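Local coordinates for caspase Nc subunit 1 (Drosophila melanogaster, PDB 2FP3), which acts as the protease domain of an initiator caspase, a cysteine endopeptidase in the cascade that activates the caspases executing apoptosis, at residues I90-E95 against K258-M263; G62-V67 against C129-L134; Q94-T99 against F309-F314; D232-Y237 against D271-L276; N68-P73 against G81-S86. The protein carries 2 engineered substitutions. One frame throughout, in Å; residues are numbered along the deposited sequence.

Interaction 1. Residues I90-E95 against K258-M263; sequences IHLFQE and KFCQVM
L92 and M263 meet where two helices of the caspase domain, 82-95 and 251-266, run side by side, the axes of their segments 90-95 and 258-263 being 25° apart. From the backbone outward, L92 sends CB toward the other helix, and CG, anti to the backbone N (chi1 168°), carries both methyls into the gap. CD1 lies 3.7 Å from M263 CB. CD2 does more: it sits 3.6 Å from M263 CB. The same methyl is 3.9 Å from C260 SG and also touches F259. The two side chains, L92 and M263, cross at about a right angle, L92 spreading its fork over the first bend of the methionine. One residue on, F93 brings CZ to 4.5 Å from F259 CE2, arriving at the edge of the F259 ring. F259 and M263 in turn touch helix 272-284. With a segment axis separation of 10.3 Å and every touching residue buried, the adhesion is entirely apolar: dispersion and the burial of leucine, methionine, cysteine and phenylalanine hold it, without polar bonds to fix its direction.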
# COMPACT_ATOMS: atom_id res chain seq x y z
N ILE A 90 -1.81 8.65 5.87
CA ILE A 90 -2.70 9.72 5.44
C ILE A 90 -1.89 10.97 5.13
O ILE A 90 -2.02 11.55 4.05
CB ILE A 90 -3.78 10.03 6.52
CG1 ILE A 90 -4.79 8.88 6.54
CG2 ILE A 90 -4.51 11.34 6.19
CD1 ILE A 90 -5.68 8.86 7.78
N HIS A 91 -1.05 11.39 6.06
CA HIS A 91 -0.23 12.57 5.83
C HIS A 91 0.54 12.47 4.51
O HIS A 91 0.46 13.36 3.66
CB HIS A 91 0.76 12.76 6.98
CG HIS A 91 1.84 13.74 6.66
ND1 HIS A 91 1.60 15.09 6.48
CD2 HIS A 91 3.16 13.56 6.42
CE1 HIS A 91 2.72 15.69 6.13
NE2 HIS A 91 3.68 14.79 6.09
N LEU A 92 1.28 11.38 4.35
CA LEU A 92 2.07 11.16 3.14
C LEU A 92 1.27 11.22 1.84
O LEU A 92 1.71 11.85 0.86
CB LEU A 92 2.77 9.80 3.20
CG LEU A 92 3.40 9.33 1.88
CD1 LEU A 92 4.54 10.26 1.52
CD2 LEU A 92 3.91 7.89 2.04
N PHE A 93 0.10 10.58 1.83
CA PHE A 93 -0.69 10.59 0.61
C PHE A 93 -1.44 11.88 0.35
O PHE A 93 -1.83 12.16 -0.79
CB PHE A 93 -1.59 9.35 0.54
CG PHE A 93 -0.82 8.09 0.22
CD1 PHE A 93 -0.31 7.29 1.23
CD2 PHE A 93 -0.49 7.79 -1.10
CE1 PHE A 93 0.54 6.22 0.94
CE2 PHE A 93 0.36 6.72 -1.40
CZ PHE A 93 0.87 5.94 -0.37
N GLN A 94 -1.64 12.69 1.40
CA GLN A 94 -2.28 13.99 1.20
C GLN A 94 -1.29 14.86 0.44
O GLN A 94 -1.66 15.62 -0.44
CB GLN A 94 -2.62 14.65 2.52
CG GLN A 94 -3.87 14.11 3.18
CD GLN A 94 -4.32 14.96 4.34
OE1 GLN A 94 -3.52 15.31 5.22
NE2 GLN A 94 -5.60 15.30 4.36
N GLU A 95 -0.01 14.71 0.77
CA GLU A 95 1.04 15.47 0.12
C GLU A 95 1.28 14.93 -1.29
O GLU A 95 1.86 15.62 -2.14
CB GLU A 95 2.32 15.39 0.95
CG GLU A 95 2.12 15.83 2.39
CD GLU A 95 1.78 17.30 2.52
OE1 GLU A 95 1.13 17.67 3.52
OE2 GLU A 95 2.17 18.10 1.64
N LYS A 258 9.23 3.51 7.91
CA LYS A 258 10.41 3.69 7.08
C LYS A 258 9.98 4.01 5.65
O LYS A 258 10.62 4.80 4.95
CB LYS A 258 11.25 2.41 7.09
CG LYS A 258 12.71 2.65 6.74
CD LYS A 258 13.36 3.61 7.73
CE LYS A 258 14.75 4.02 7.28
NZ LYS A 258 15.43 4.95 8.22
N PHE A 259 8.88 3.38 5.23
CA PHE A 259 8.35 3.62 3.89
C PHE A 259 7.95 5.08 3.72
O PHE A 259 8.34 5.73 2.75
CB PHE A 259 7.13 2.73 3.65
CG PHE A 259 6.45 3.01 2.34
CD1 PHE A 259 7.13 2.85 1.14
CD2 PHE A 259 5.13 3.44 2.31
CE1 PHE A 259 6.51 3.13 -0.07
CE2 PHE A 259 4.50 3.72 1.10
CZ PHE A 259 5.19 3.56 -0.09
N CYS A 260 7.17 5.59 4.67
CA CYS A 260 6.73 6.98 4.61
C CYS A 260 7.92 7.92 4.69
O CYS A 260 7.93 8.96 4.03
CB CYS A 260 5.75 7.27 5.74
SG CYS A 260 4.18 6.39 5.59
N GLN A 261 8.92 7.56 5.49
CA GLN A 261 10.10 8.41 5.60
C GLN A 261 10.80 8.48 4.25
O GLN A 261 11.08 9.58 3.75
CB GLN A 261 11.08 7.88 6.66
CG GLN A 261 10.46 7.69 8.04
CD GLN A 261 11.49 7.33 9.11
OE1 GLN A 261 12.35 6.47 8.91
NE2 GLN A 261 11.38 7.99 10.27
N VAL A 262 11.07 7.32 3.66
CA VAL A 262 11.74 7.22 2.36
C VAL A 262 10.91 7.89 1.26
O VAL A 262 11.45 8.53 0.36
CB VAL A 262 11.98 5.74 1.96
CG1 VAL A 262 12.60 5.67 0.56
CG2 VAL A 262 12.89 5.07 2.99
N MET A 263 9.59 7.73 1.33
CA MET A 263 8.71 8.35 0.36
C MET A 263 8.84 9.87 0.51
O MET A 263 9.03 10.58 -0.47
CB MET A 263 7.26 7.92 0.61
CG MET A 263 6.90 6.54 0.08
SD MET A 263 6.81 6.53 -1.73
CE MET A 263 5.14 7.15 -1.97

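Interaction 2. Residues G62-V67 against C129-L134; sequences GVLLMV and CFVMVL
V63 and F130 are the first of five parallel bridge pairs, the last being V67 with L134. Five hydrogen bonds join the strands. V63 N gives to C129 O at 2.8 Å, V131 N returns to V63 O, and the ladder goes on through L65 N and V133 N to V67 N, which gives to V133 O; the bond from V131 N is nearly straight at 174°. The side chains pair in register. On one face L65 and M132 lie side by side, with L65 CD2 3.8 Å from M132 CG, and V67 CG1 packs 3.5 Å from L134 CD1. On the other, L64 CD1 lies 3.9 Å from V131 CG1 and 4.0 Å from V133 CG2. The next shell fixes the pair in place: helix 82-95 lays L89 on M66 and V133, strand 98-103 bonds to the other edge of 62-67, and strand 177-181 flanks 129-134. These are neighbouring parallel strands at the heart of the caspase alpha/beta sheet, and the second leads on toward H137, the active-site histidine by similarity.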
# COMPACT_ATOMS: atom_id res chain seq x y z
N GLY A 62 -4.09 10.07 -7.59
CA GLY A 62 -4.20 8.72 -7.06
C GLY A 62 -5.29 8.52 -6.02
O GLY A 62 -5.82 9.47 -5.44
N VAL A 63 -5.63 7.25 -5.80
CA VAL A 63 -6.63 6.89 -4.80
C VAL A 63 -5.97 5.89 -3.84
O VAL A 63 -5.36 4.91 -4.27
CB VAL A 63 -7.87 6.20 -5.43
CG1 VAL A 63 -8.71 5.56 -4.33
CG2 VAL A 63 -8.72 7.22 -6.21
N LEU A 64 -6.10 6.16 -2.55
CA LEU A 64 -5.56 5.28 -1.53
C LEU A 64 -6.68 4.68 -0.71
O LEU A 64 -7.53 5.39 -0.17
CB LEU A 64 -4.63 6.05 -0.58
CG LEU A 64 -4.37 5.30 0.75
CD1 LEU A 64 -3.61 4.03 0.45
CD2 LEU A 64 -3.58 6.17 1.73
N LEU A 65 -6.70 3.36 -0.64
CA LEU A 65 -7.69 2.66 0.18
C LEU A 65 -6.87 2.19 1.37
O LEU A 65 -6.02 1.31 1.23
CB LEU A 65 -8.27 1.45 -0.55
CG LEU A 65 -9.08 0.53 0.38
CD1 LEU A 65 -10.27 1.29 0.96
CD2 LEU A 65 -9.56 -0.70 -0.39
N MET A 66 -7.10 2.80 2.53
CA MET A 66 -6.36 2.42 3.72
C MET A 66 -7.25 1.73 4.74
O MET A 66 -8.22 2.32 5.21
CB MET A 66 -5.72 3.64 4.38
CG MET A 66 -4.51 3.29 5.21
SD MET A 66 -4.34 4.28 6.68
CE MET A 66 -3.99 5.86 6.00
N VAL A 67 -6.93 0.49 5.07
CA VAL A 67 -7.72 -0.26 6.03
C VAL A 67 -6.81 -0.72 7.19
O VAL A 67 -5.99 -1.62 7.02
CB VAL A 67 -8.38 -1.48 5.36
CG1 VAL A 67 -9.06 -2.35 6.40
CG2 VAL A 67 -9.37 -1.01 4.31
N CYS A 129 -3.62 6.42 -10.43
CA CYS A 129 -2.92 5.39 -9.67
C CYS A 129 -3.72 4.87 -8.46
O CYS A 129 -4.42 5.62 -7.79
CB CYS A 129 -1.58 5.98 -9.19
SG CYS A 129 -0.59 4.93 -8.10
N PHE A 130 -3.61 3.57 -8.19
CA PHE A 130 -4.32 2.99 -7.06
C PHE A 130 -3.39 2.32 -6.06
O PHE A 130 -2.58 1.46 -6.42
CB PHE A 130 -5.34 1.96 -7.54
CG PHE A 130 -6.12 1.33 -6.42
CD1 PHE A 130 -7.26 1.96 -5.91
CD2 PHE A 130 -5.68 0.16 -5.82
CE1 PHE A 130 -7.94 1.42 -4.82
CE2 PHE A 130 -6.35 -0.39 -4.72
CZ PHE A 130 -7.48 0.25 -4.22
N VAL A 131 -3.51 2.70 -4.80
CA VAL A 131 -2.70 2.11 -3.74
C VAL A 131 -3.61 1.68 -2.60
O VAL A 131 -4.42 2.47 -2.11
CB VAL A 131 -1.66 3.10 -3.17
CG1 VAL A 131 -0.93 2.47 -1.99
CG2 VAL A 131 -0.66 3.50 -4.24
N MET A 132 -3.51 0.42 -2.21
CA MET A 132 -4.30 -0.05 -1.08
C MET A 132 -3.32 -0.50 -0.01
O MET A 132 -2.31 -1.14 -0.32
CB MET A 132 -5.20 -1.24 -1.47
CG MET A 132 -5.95 -1.85 -0.27
SD MET A 132 -6.82 -3.44 -0.56
CE MET A 132 -5.45 -4.57 -0.73
N VAL A 133 -3.59 -0.12 1.23
CA VAL A 133 -2.74 -0.55 2.33
C VAL A 133 -3.64 -1.20 3.36
O VAL A 133 -4.47 -0.54 3.98
CB VAL A 133 -1.97 0.61 2.98
CG1 VAL A 133 -1.07 0.07 4.09
CG2 VAL A 133 -1.12 1.33 1.95
N LEU A 134 -3.48 -2.51 3.52
CA LEU A 134 -4.26 -3.27 4.48
C LEU A 134 -3.35 -3.65 5.63
O LEU A 134 -2.35 -4.35 5.44
CB LEU A 134 -4.84 -4.53 3.84
CG LEU A 134 -5.57 -5.51 4.76
CD1 LEU A 134 -6.75 -4.82 5.42
CD2 LEU A 134 -6.03 -6.72 3.97

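Interaction 3. Residues Q94-T99 against F309-F314; sequences QELNFT and FNPGFF
L96 holds CG beside its backbone N (chi1 -63°) with the chain then extended, and that sends its two methyls to different partners in 309-314. CD2 runs alongside P311, 3.4 Å from P311 CB, the two side chains pointing the same way. CD1 goes over one face of the F309 ring, offset toward the rim and 4.1 Å from F309 CD1. F309 has a similar first torsion (chi1 -73°), which turns its ring toward the other segment and presents its edge to F98: F98 CZ lies near the plane of the F309 ring, 4.0 Å from F309 CE1, and the side chains cross at about a right angle. M263 of helix 251-266 touches both L96 and F309, closing the buried end.

Toward the surface the contact thins. N97 directs its side chain at the turn, where N97 OD1 is 3.5 Å from G312 N, close but not a hydrogen bond. N97 itself leaves the helix with positive phi (64°). The facing segment bends through a type II turn from N310 to F313, with G312 at its third position, and N310 is fixed by bonds to H43 and M55. Here a Schellman motif closing helix 82-95, just before strand 98-103, is covered by the C-terminal tail that follows the last strand of the caspase domain.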
# COMPACT_ATOMS: atom_id res chain seq x y z
N GLN A 94 -1.64 12.69 1.40
CA GLN A 94 -2.28 13.99 1.20
C GLN A 94 -1.29 14.86 0.44
O GLN A 94 -1.66 15.62 -0.44
CB GLN A 94 -2.62 14.65 2.52
CG GLN A 94 -3.87 14.11 3.18
CD GLN A 94 -4.32 14.96 4.34
OE1 GLN A 94 -3.52 15.31 5.22
NE2 GLN A 94 -5.60 15.30 4.36
N GLU A 95 -0.01 14.71 0.77
CA GLU A 95 1.04 15.47 0.12
C GLU A 95 1.28 14.93 -1.29
O GLU A 95 1.86 15.62 -2.14
CB GLU A 95 2.32 15.39 0.95
CG GLU A 95 2.12 15.83 2.39
CD GLU A 95 1.78 17.30 2.52
OE1 GLU A 95 1.13 17.67 3.52
OE2 GLU A 95 2.17 18.10 1.64
N LEU A 96 0.86 13.70 -1.55
CA LEU A 96 1.01 13.16 -2.90
C LEU A 96 -0.26 13.51 -3.67
O LEU A 96 -0.43 13.15 -4.83
CB LEU A 96 1.22 11.64 -2.88
CG LEU A 96 2.47 11.12 -2.17
CD1 LEU A 96 2.61 9.63 -2.40
CD2 LEU A 96 3.70 11.84 -2.69
N ASN A 97 -1.15 14.22 -3.00
CA ASN A 97 -2.41 14.65 -3.59
C ASN A 97 -3.35 13.52 -3.98
O ASN A 97 -4.00 13.60 -5.01
CB ASN A 97 -2.13 15.53 -4.80
CG ASN A 97 -1.22 16.69 -4.47
OD1 ASN A 97 -0.02 16.66 -4.78
ND2 ASN A 97 -1.77 17.72 -3.84
N PHE A 98 -3.40 12.47 -3.17
CA PHE A 98 -4.28 11.33 -3.43
C PHE A 98 -5.63 11.57 -2.76
O PHE A 98 -5.73 12.32 -1.80
CB PHE A 98 -3.72 10.03 -2.84
CG PHE A 98 -2.84 9.25 -3.77
CD1 PHE A 98 -2.98 7.88 -3.87
CD2 PHE A 98 -1.87 9.89 -4.54
CE1 PHE A 98 -2.16 7.13 -4.71
CE2 PHE A 98 -1.04 9.15 -5.39
CZ PHE A 98 -1.19 7.76 -5.48
N THR A 99 -6.65 10.91 -3.29
CA THR A 99 -7.97 10.96 -2.70
C THR A 99 -7.89 9.75 -1.76
O THR A 99 -7.58 8.64 -2.20
CB THR A 99 -9.05 10.78 -3.77
OG1 THR A 99 -9.22 12.03 -4.45
CG2 THR A 99 -10.37 10.32 -3.16
N PHE A 309 5.82 9.50 -8.57
CA PHE A 309 4.63 10.11 -8.01
C PHE A 309 4.52 11.61 -8.32
O PHE A 309 3.43 12.19 -8.22
CB PHE A 309 4.61 9.87 -6.49
CG PHE A 309 4.26 8.45 -6.11
CD1 PHE A 309 2.95 7.98 -6.18
CD2 PHE A 309 5.26 7.57 -5.69
CE1 PHE A 309 2.63 6.66 -5.85
CE2 PHE A 309 4.95 6.24 -5.36
CZ PHE A 309 3.63 5.79 -5.44
N ASN A 310 5.64 12.22 -8.72
CA ASN A 310 5.68 13.65 -9.04
C ASN A 310 4.87 14.44 -8.02
O ASN A 310 4.01 15.25 -8.37
CB ASN A 310 5.13 13.90 -10.44
CG ASN A 310 5.95 13.21 -11.52
OD1 ASN A 310 7.18 13.31 -11.54
ND2 ASN A 310 5.28 12.52 -12.44
N PRO A 311 5.15 14.24 -6.73
CA PRO A 311 4.35 15.00 -5.76
C PRO A 311 4.47 16.51 -5.90
O PRO A 311 5.56 17.04 -6.10
CB PRO A 311 4.88 14.49 -4.42
CG PRO A 311 6.32 14.30 -4.70
CD PRO A 311 6.34 13.65 -6.09
N GLY A 312 3.34 17.18 -5.80
CA GLY A 312 3.31 18.63 -5.89
C GLY A 312 3.54 19.24 -7.27
O GLY A 312 3.81 20.43 -7.36
N PHE A 313 3.42 18.46 -8.33
CA PHE A 313 3.63 18.99 -9.67
C PHE A 313 2.68 18.36 -10.67
O PHE A 313 2.37 17.16 -10.57
CB PHE A 313 5.07 18.74 -10.10
CG PHE A 313 5.52 19.62 -11.24
CD1 PHE A 313 5.93 20.93 -11.00
CD2 PHE A 313 5.49 19.15 -12.55
CE1 PHE A 313 6.32 21.76 -12.05
CE2 PHE A 313 5.87 19.96 -13.61
CZ PHE A 313 6.29 21.27 -13.36
N PHE A 314 2.23 19.14 -11.65
CA PHE A 314 1.31 18.62 -12.66
C PHE A 314 1.60 19.13 -14.06
O PHE A 314 2.29 20.12 -14.22
CB PHE A 314 -0.14 18.96 -12.29
CG PHE A 314 -0.35 20.40 -11.89
CD1 PHE A 314 -0.18 20.80 -10.57
CD2 PHE A 314 -0.76 21.35 -12.82
CE1 PHE A 314 -0.42 22.12 -10.18
CE2 PHE A 314 -1.00 22.67 -12.44
CZ PHE A 314 -0.84 23.05 -11.12

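Interaction 4. Residues D232-Y237 against D271-L276; sequences DTLVCY and DLEDIL
L234 and L272 reach toward each other tip to tip, L234 CD1 only 3.4 Å from L272 CD2, so a strand and a helix whose segment axes are 11.5 Å apart meet at the ends of two leucines. The same L234 methyl serves three residues of the helix: besides L272 it lies 4.0 Å from L276 CD1 and 4.2 Å from E273 CG. L272 reaches it with CG anti to the backbone N (chi1 -176°), which throws its fork out from the first turn. Two residues along the strand, on the same face, C236 places SG 3.6 Å from L276 CD1 and 4.0 Å from L276 CD2, so that both leucine methyls meet the sulfur.

Only the aliphatic part of E273 joins this packing; its carboxylate turns to the hydroxyl of Y298 on strand 297-301. Y298 also touches L234, C236 and L276, and Y255 of helix 251-266 adds to the cover over C236 and L276. At the start of the helix D271 acts as N-cap, its OD1 taking the N-H of D274 at 3.2 Å from above the carboxylate plane. On the strand side, D232 and T233 both face L301 in a G1 beta bulge. Strand and helix segments run nearly parallel, 12° apart, as one layer of helix laid on the sheet: the alpha/beta packing of the caspase fold, here in its C-terminal half.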
# COMPACT_ATOMS: atom_id res chain seq x y z
N ASP A 232 0.38 -4.71 -14.25
CA ASP A 232 0.65 -3.41 -13.67
C ASP A 232 0.40 -3.41 -12.15
O ASP A 232 -0.17 -2.46 -11.60
CB ASP A 232 -0.25 -2.39 -14.35
CG ASP A 232 -0.11 -2.41 -15.85
OD1 ASP A 232 0.90 -1.89 -16.36
OD2 ASP A 232 -0.99 -2.97 -16.53
N THR A 233 0.85 -4.46 -11.48
CA THR A 233 0.63 -4.54 -10.06
C THR A 233 1.85 -4.87 -9.22
O THR A 233 2.69 -5.67 -9.62
CB THR A 233 -0.47 -5.58 -9.75
OG1 THR A 233 -1.64 -5.29 -10.51
CG2 THR A 233 -0.81 -5.58 -8.27
N LEU A 234 1.95 -4.24 -8.06
CA LEU A 234 3.02 -4.51 -7.12
C LEU A 234 2.36 -4.97 -5.83
O LEU A 234 1.36 -4.38 -5.38
CB LEU A 234 3.85 -3.25 -6.83
CG LEU A 234 4.75 -2.65 -7.91
CD1 LEU A 234 5.45 -1.42 -7.32
CD2 LEU A 234 5.78 -3.67 -8.40
N VAL A 235 2.88 -6.05 -5.25
CA VAL A 235 2.36 -6.56 -3.99
C VAL A 235 3.53 -6.45 -3.02
O VAL A 235 4.55 -7.11 -3.18
CB VAL A 235 1.90 -8.02 -4.09
CG1 VAL A 235 1.41 -8.50 -2.72
CG2 VAL A 235 0.77 -8.13 -5.10
N CYS A 236 3.37 -5.58 -2.03
CA CYS A 236 4.43 -5.32 -1.06
C CYS A 236 4.16 -5.97 0.29
O CYS A 236 3.03 -5.97 0.78
CB CYS A 236 4.59 -3.81 -0.90
SG CYS A 236 4.64 -2.98 -2.51
N TYR A 237 5.21 -6.53 0.88
CA TYR A 237 5.12 -7.20 2.16
C TYR A 237 6.23 -6.70 3.09
O TYR A 237 7.19 -6.09 2.64
CB TYR A 237 5.35 -8.71 2.00
CG TYR A 237 4.66 -9.36 0.82
CD1 TYR A 237 3.31 -9.70 0.89
CD2 TYR A 237 5.38 -9.70 -0.33
CE1 TYR A 237 2.68 -10.35 -0.16
CE2 TYR A 237 4.76 -10.35 -1.39
CZ TYR A 237 3.41 -10.68 -1.30
OH TYR A 237 2.77 -11.34 -2.33
N ASP A 271 11.54 6.58 -8.54
CA ASP A 271 10.43 5.69 -8.84
C ASP A 271 10.13 4.75 -7.67
O ASP A 271 11.00 4.48 -6.84
CB ASP A 271 10.73 4.91 -10.13
CG ASP A 271 11.88 3.92 -9.97
OD1 ASP A 271 11.62 2.75 -9.60
OD2 ASP A 271 13.04 4.30 -10.23
N LEU A 272 8.89 4.25 -7.61
CA LEU A 272 8.45 3.37 -6.53
C LEU A 272 9.32 2.15 -6.23
O LEU A 272 9.64 1.89 -5.07
CB LEU A 272 7.01 2.89 -6.77
CG LEU A 272 6.46 2.02 -5.61
CD1 LEU A 272 6.60 2.79 -4.32
CD2 LEU A 272 5.01 1.63 -5.85
N GLU A 273 9.70 1.40 -7.26
CA GLU A 273 10.52 0.23 -7.02
C GLU A 273 11.85 0.53 -6.36
O GLU A 273 12.35 -0.29 -5.57
CB GLU A 273 10.71 -0.57 -8.31
CG GLU A 273 9.47 -1.35 -8.68
CD GLU A 273 9.71 -2.38 -9.76
OE1 GLU A 273 10.35 -3.41 -9.48
OE2 GLU A 273 9.26 -2.15 -10.90
N ASP A 274 12.42 1.69 -6.66
CA ASP A 274 13.68 2.08 -6.03
C ASP A 274 13.39 2.38 -4.56
O ASP A 274 14.14 1.99 -3.66
CB ASP A 274 14.25 3.34 -6.70
CG ASP A 274 15.24 3.01 -7.79
OD1 ASP A 274 15.19 1.90 -8.35
OD2 ASP A 274 16.08 3.88 -8.10
N ILE A 275 12.28 3.06 -4.32
CA ILE A 275 11.88 3.41 -2.98
C ILE A 275 11.62 2.16 -2.14
O ILE A 275 12.00 2.12 -0.97
CB ILE A 275 10.62 4.32 -3.03
CG1 ILE A 275 11.05 5.73 -3.45
CG2 ILE A 275 9.92 4.32 -1.68
CD1 ILE A 275 9.90 6.69 -3.73
N LEU A 276 10.99 1.15 -2.73
CA LEU A 276 10.70 -0.10 -2.02
C LEU A 276 12.00 -0.82 -1.67
O LEU A 276 12.11 -1.39 -0.60
CB LEU A 276 9.81 -1.03 -2.86
CG LEU A 276 8.35 -0.60 -3.06
CD1 LEU A 276 7.63 -1.57 -3.96
CD2 LEU A 276 7.65 -0.51 -1.72

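Interaction 5. Residues N68-P73 against G81-S86; sequences NIMDYP and GAEKDS
N68 and S86 tie the end of strand 62-68 to the first turns of helix 82-95, at the outset of a beta-alpha connection in the caspase fold. The tight part centres on one amide nitrogen. With CG anti to the backbone N (chi1 -157°), N68 ND2 gives a hydrogen bond to S86 OG at 2.6 Å, close to straight at 169°, and a second, more bent at 134°, to A82 O at 2.9 Å. Both acceptors lie near the amide plane, which pins the rotation of the group; its other end, OD1, is held by R79. A82 CB comes in obliquely, 3.7 Å from N68 OD1. The looser side belongs to M70 and E83, both partly exposed. M70 CB stands 4.2 Å from A82 CB, and its chain bends at chi3 to set CE 3.4 Å from E83 OE1, the two side chains crossing at about a right angle. Farther along, the Y72 ring meets that of H137. At A82 O the two donors, N68 ND2 and D85 N, come in from opposite faces of the carbonyl plane.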
# COMPACT_ATOMS: atom_id res chain seq x y z
N ASN A 68 -6.97 -0.09 8.35
CA ASN A 68 -6.17 -0.42 9.52
C ASN A 68 -7.04 -1.12 10.58
O ASN A 68 -7.76 -0.46 11.34
CB ASN A 68 -5.58 0.87 10.11
CG ASN A 68 -4.33 0.61 10.94
OD1 ASN A 68 -4.02 -0.53 11.29
ND2 ASN A 68 -3.61 1.68 11.28
N ILE A 69 -6.99 -2.44 10.61
CA ILE A 69 -7.76 -3.24 11.57
C ILE A 69 -6.95 -3.36 12.86
O ILE A 69 -5.80 -3.81 12.83
CB ILE A 69 -8.03 -4.66 11.02
CG1 ILE A 69 -8.72 -4.56 9.66
CG2 ILE A 69 -8.88 -5.45 12.00
CD1 ILE A 69 -8.97 -5.90 9.01
N MET A 70 -7.52 -2.97 13.99
CA MET A 70 -6.77 -3.04 15.23
C MET A 70 -7.48 -3.64 16.43
O MET A 70 -6.99 -3.55 17.55
CB MET A 70 -6.24 -1.65 15.58
CG MET A 70 -7.29 -0.57 15.59
SD MET A 70 -6.53 1.05 15.73
CE MET A 70 -6.15 1.07 17.48
N ASP A 71 -8.62 -4.27 16.20
CA ASP A 71 -9.37 -4.90 17.28
C ASP A 71 -9.81 -6.30 16.89
O ASP A 71 -10.35 -6.51 15.80
CB ASP A 71 -10.59 -4.05 17.66
CG ASP A 71 -10.22 -2.84 18.50
OD1 ASP A 71 -11.10 -1.99 18.73
OD2 ASP A 71 -9.05 -2.74 18.95
N TYR A 72 -9.56 -7.25 17.78
CA TYR A 72 -9.90 -8.64 17.53
C TYR A 72 -10.66 -9.26 18.71
O TYR A 72 -10.89 -8.59 19.72
CB TYR A 72 -8.61 -9.40 17.24
CG TYR A 72 -7.84 -8.81 16.08
CD1 TYR A 72 -6.95 -7.75 16.27
CD2 TYR A 72 -8.06 -9.26 14.77
CE1 TYR A 72 -6.30 -7.14 15.19
CE2 TYR A 72 -7.42 -8.66 13.69
CZ TYR A 72 -6.55 -7.61 13.90
OH TYR A 72 -5.93 -7.02 12.82
N PRO A 73 -11.08 -10.54 18.59
CA PRO A 73 -11.81 -11.27 19.63
C PRO A 73 -11.68 -10.72 21.04
O PRO A 73 -12.68 -10.53 21.73
CB PRO A 73 -11.26 -12.67 19.48
CG PRO A 73 -11.25 -12.82 18.00
CD PRO A 73 -10.73 -11.47 17.49
N GLY A 81 -0.57 1.19 18.71
CA GLY A 81 0.40 1.96 17.95
C GLY A 81 0.03 1.99 16.47
O GLY A 81 0.66 2.69 15.68
N ALA A 82 -1.01 1.24 16.12
CA ALA A 82 -1.47 1.17 14.74
C ALA A 82 -1.94 2.52 14.21
O ALA A 82 -1.65 2.88 13.07
CB ALA A 82 -2.60 0.14 14.63
N GLU A 83 -2.68 3.26 15.03
CA GLU A 83 -3.18 4.56 14.61
C GLU A 83 -2.03 5.46 14.18
O GLU A 83 -2.21 6.37 13.37
CB GLU A 83 -3.98 5.24 15.73
CG GLU A 83 -3.22 5.47 17.02
CD GLU A 83 -2.83 4.18 17.71
OE1 GLU A 83 -3.71 3.33 17.95
OE2 GLU A 83 -1.63 4.02 18.02
N LYS A 84 -0.84 5.20 14.71
CA LYS A 84 0.33 6.00 14.36
C LYS A 84 0.63 5.80 12.88
O LYS A 84 1.12 6.71 12.20
CB LYS A 84 1.53 5.57 15.20
CG LYS A 84 2.58 6.66 15.42
CD LYS A 84 3.25 7.11 14.13
CE LYS A 84 4.34 8.14 14.41
NZ LYS A 84 5.06 8.57 13.18
N ASP A 85 0.34 4.60 12.37
CA ASP A 85 0.57 4.30 10.97
C ASP A 85 -0.46 5.01 10.09
O ASP A 85 -0.13 5.60 9.06
CB ASP A 85 0.52 2.78 10.74
CG ASP A 85 1.59 2.03 11.52
OD1 ASP A 85 2.73 2.53 11.62
OD2 ASP A 85 1.30 0.92 12.03
N SER A 86 -1.72 4.96 10.51
CA SER A 86 -2.78 5.61 9.77
C SER A 86 -2.45 7.08 9.53
O SER A 86 -2.67 7.60 8.44
CB SER A 86 -4.09 5.50 10.54
OG SER A 86 -4.41 4.15 10.79

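Helix 82-95 runs through interactions 5, 1 and 3 in turn: its start is bonded to the loop 68-73, its last turns lie against helix 251-266, and its end is covered by the tail. Interaction 2 supplies the sheet beneath, with F93 CD1 3.5 Å from L64 CD2. M263 links interactions 1 and 3 through its CE, 3.5 Å from F309 CE2, and reaches interaction 4 with SD 3.7 Å from I275 CD1. Interactions 4 and 5 stand on opposite sides of the chain's centre, about 23 Å between centres. Both come near the active site: the C236 side chain is about 9 Å from that of A184, a changed residue at the inferred active-site position, and the M70 side chain about 8 Å from that of H137, the probable active-site histidine.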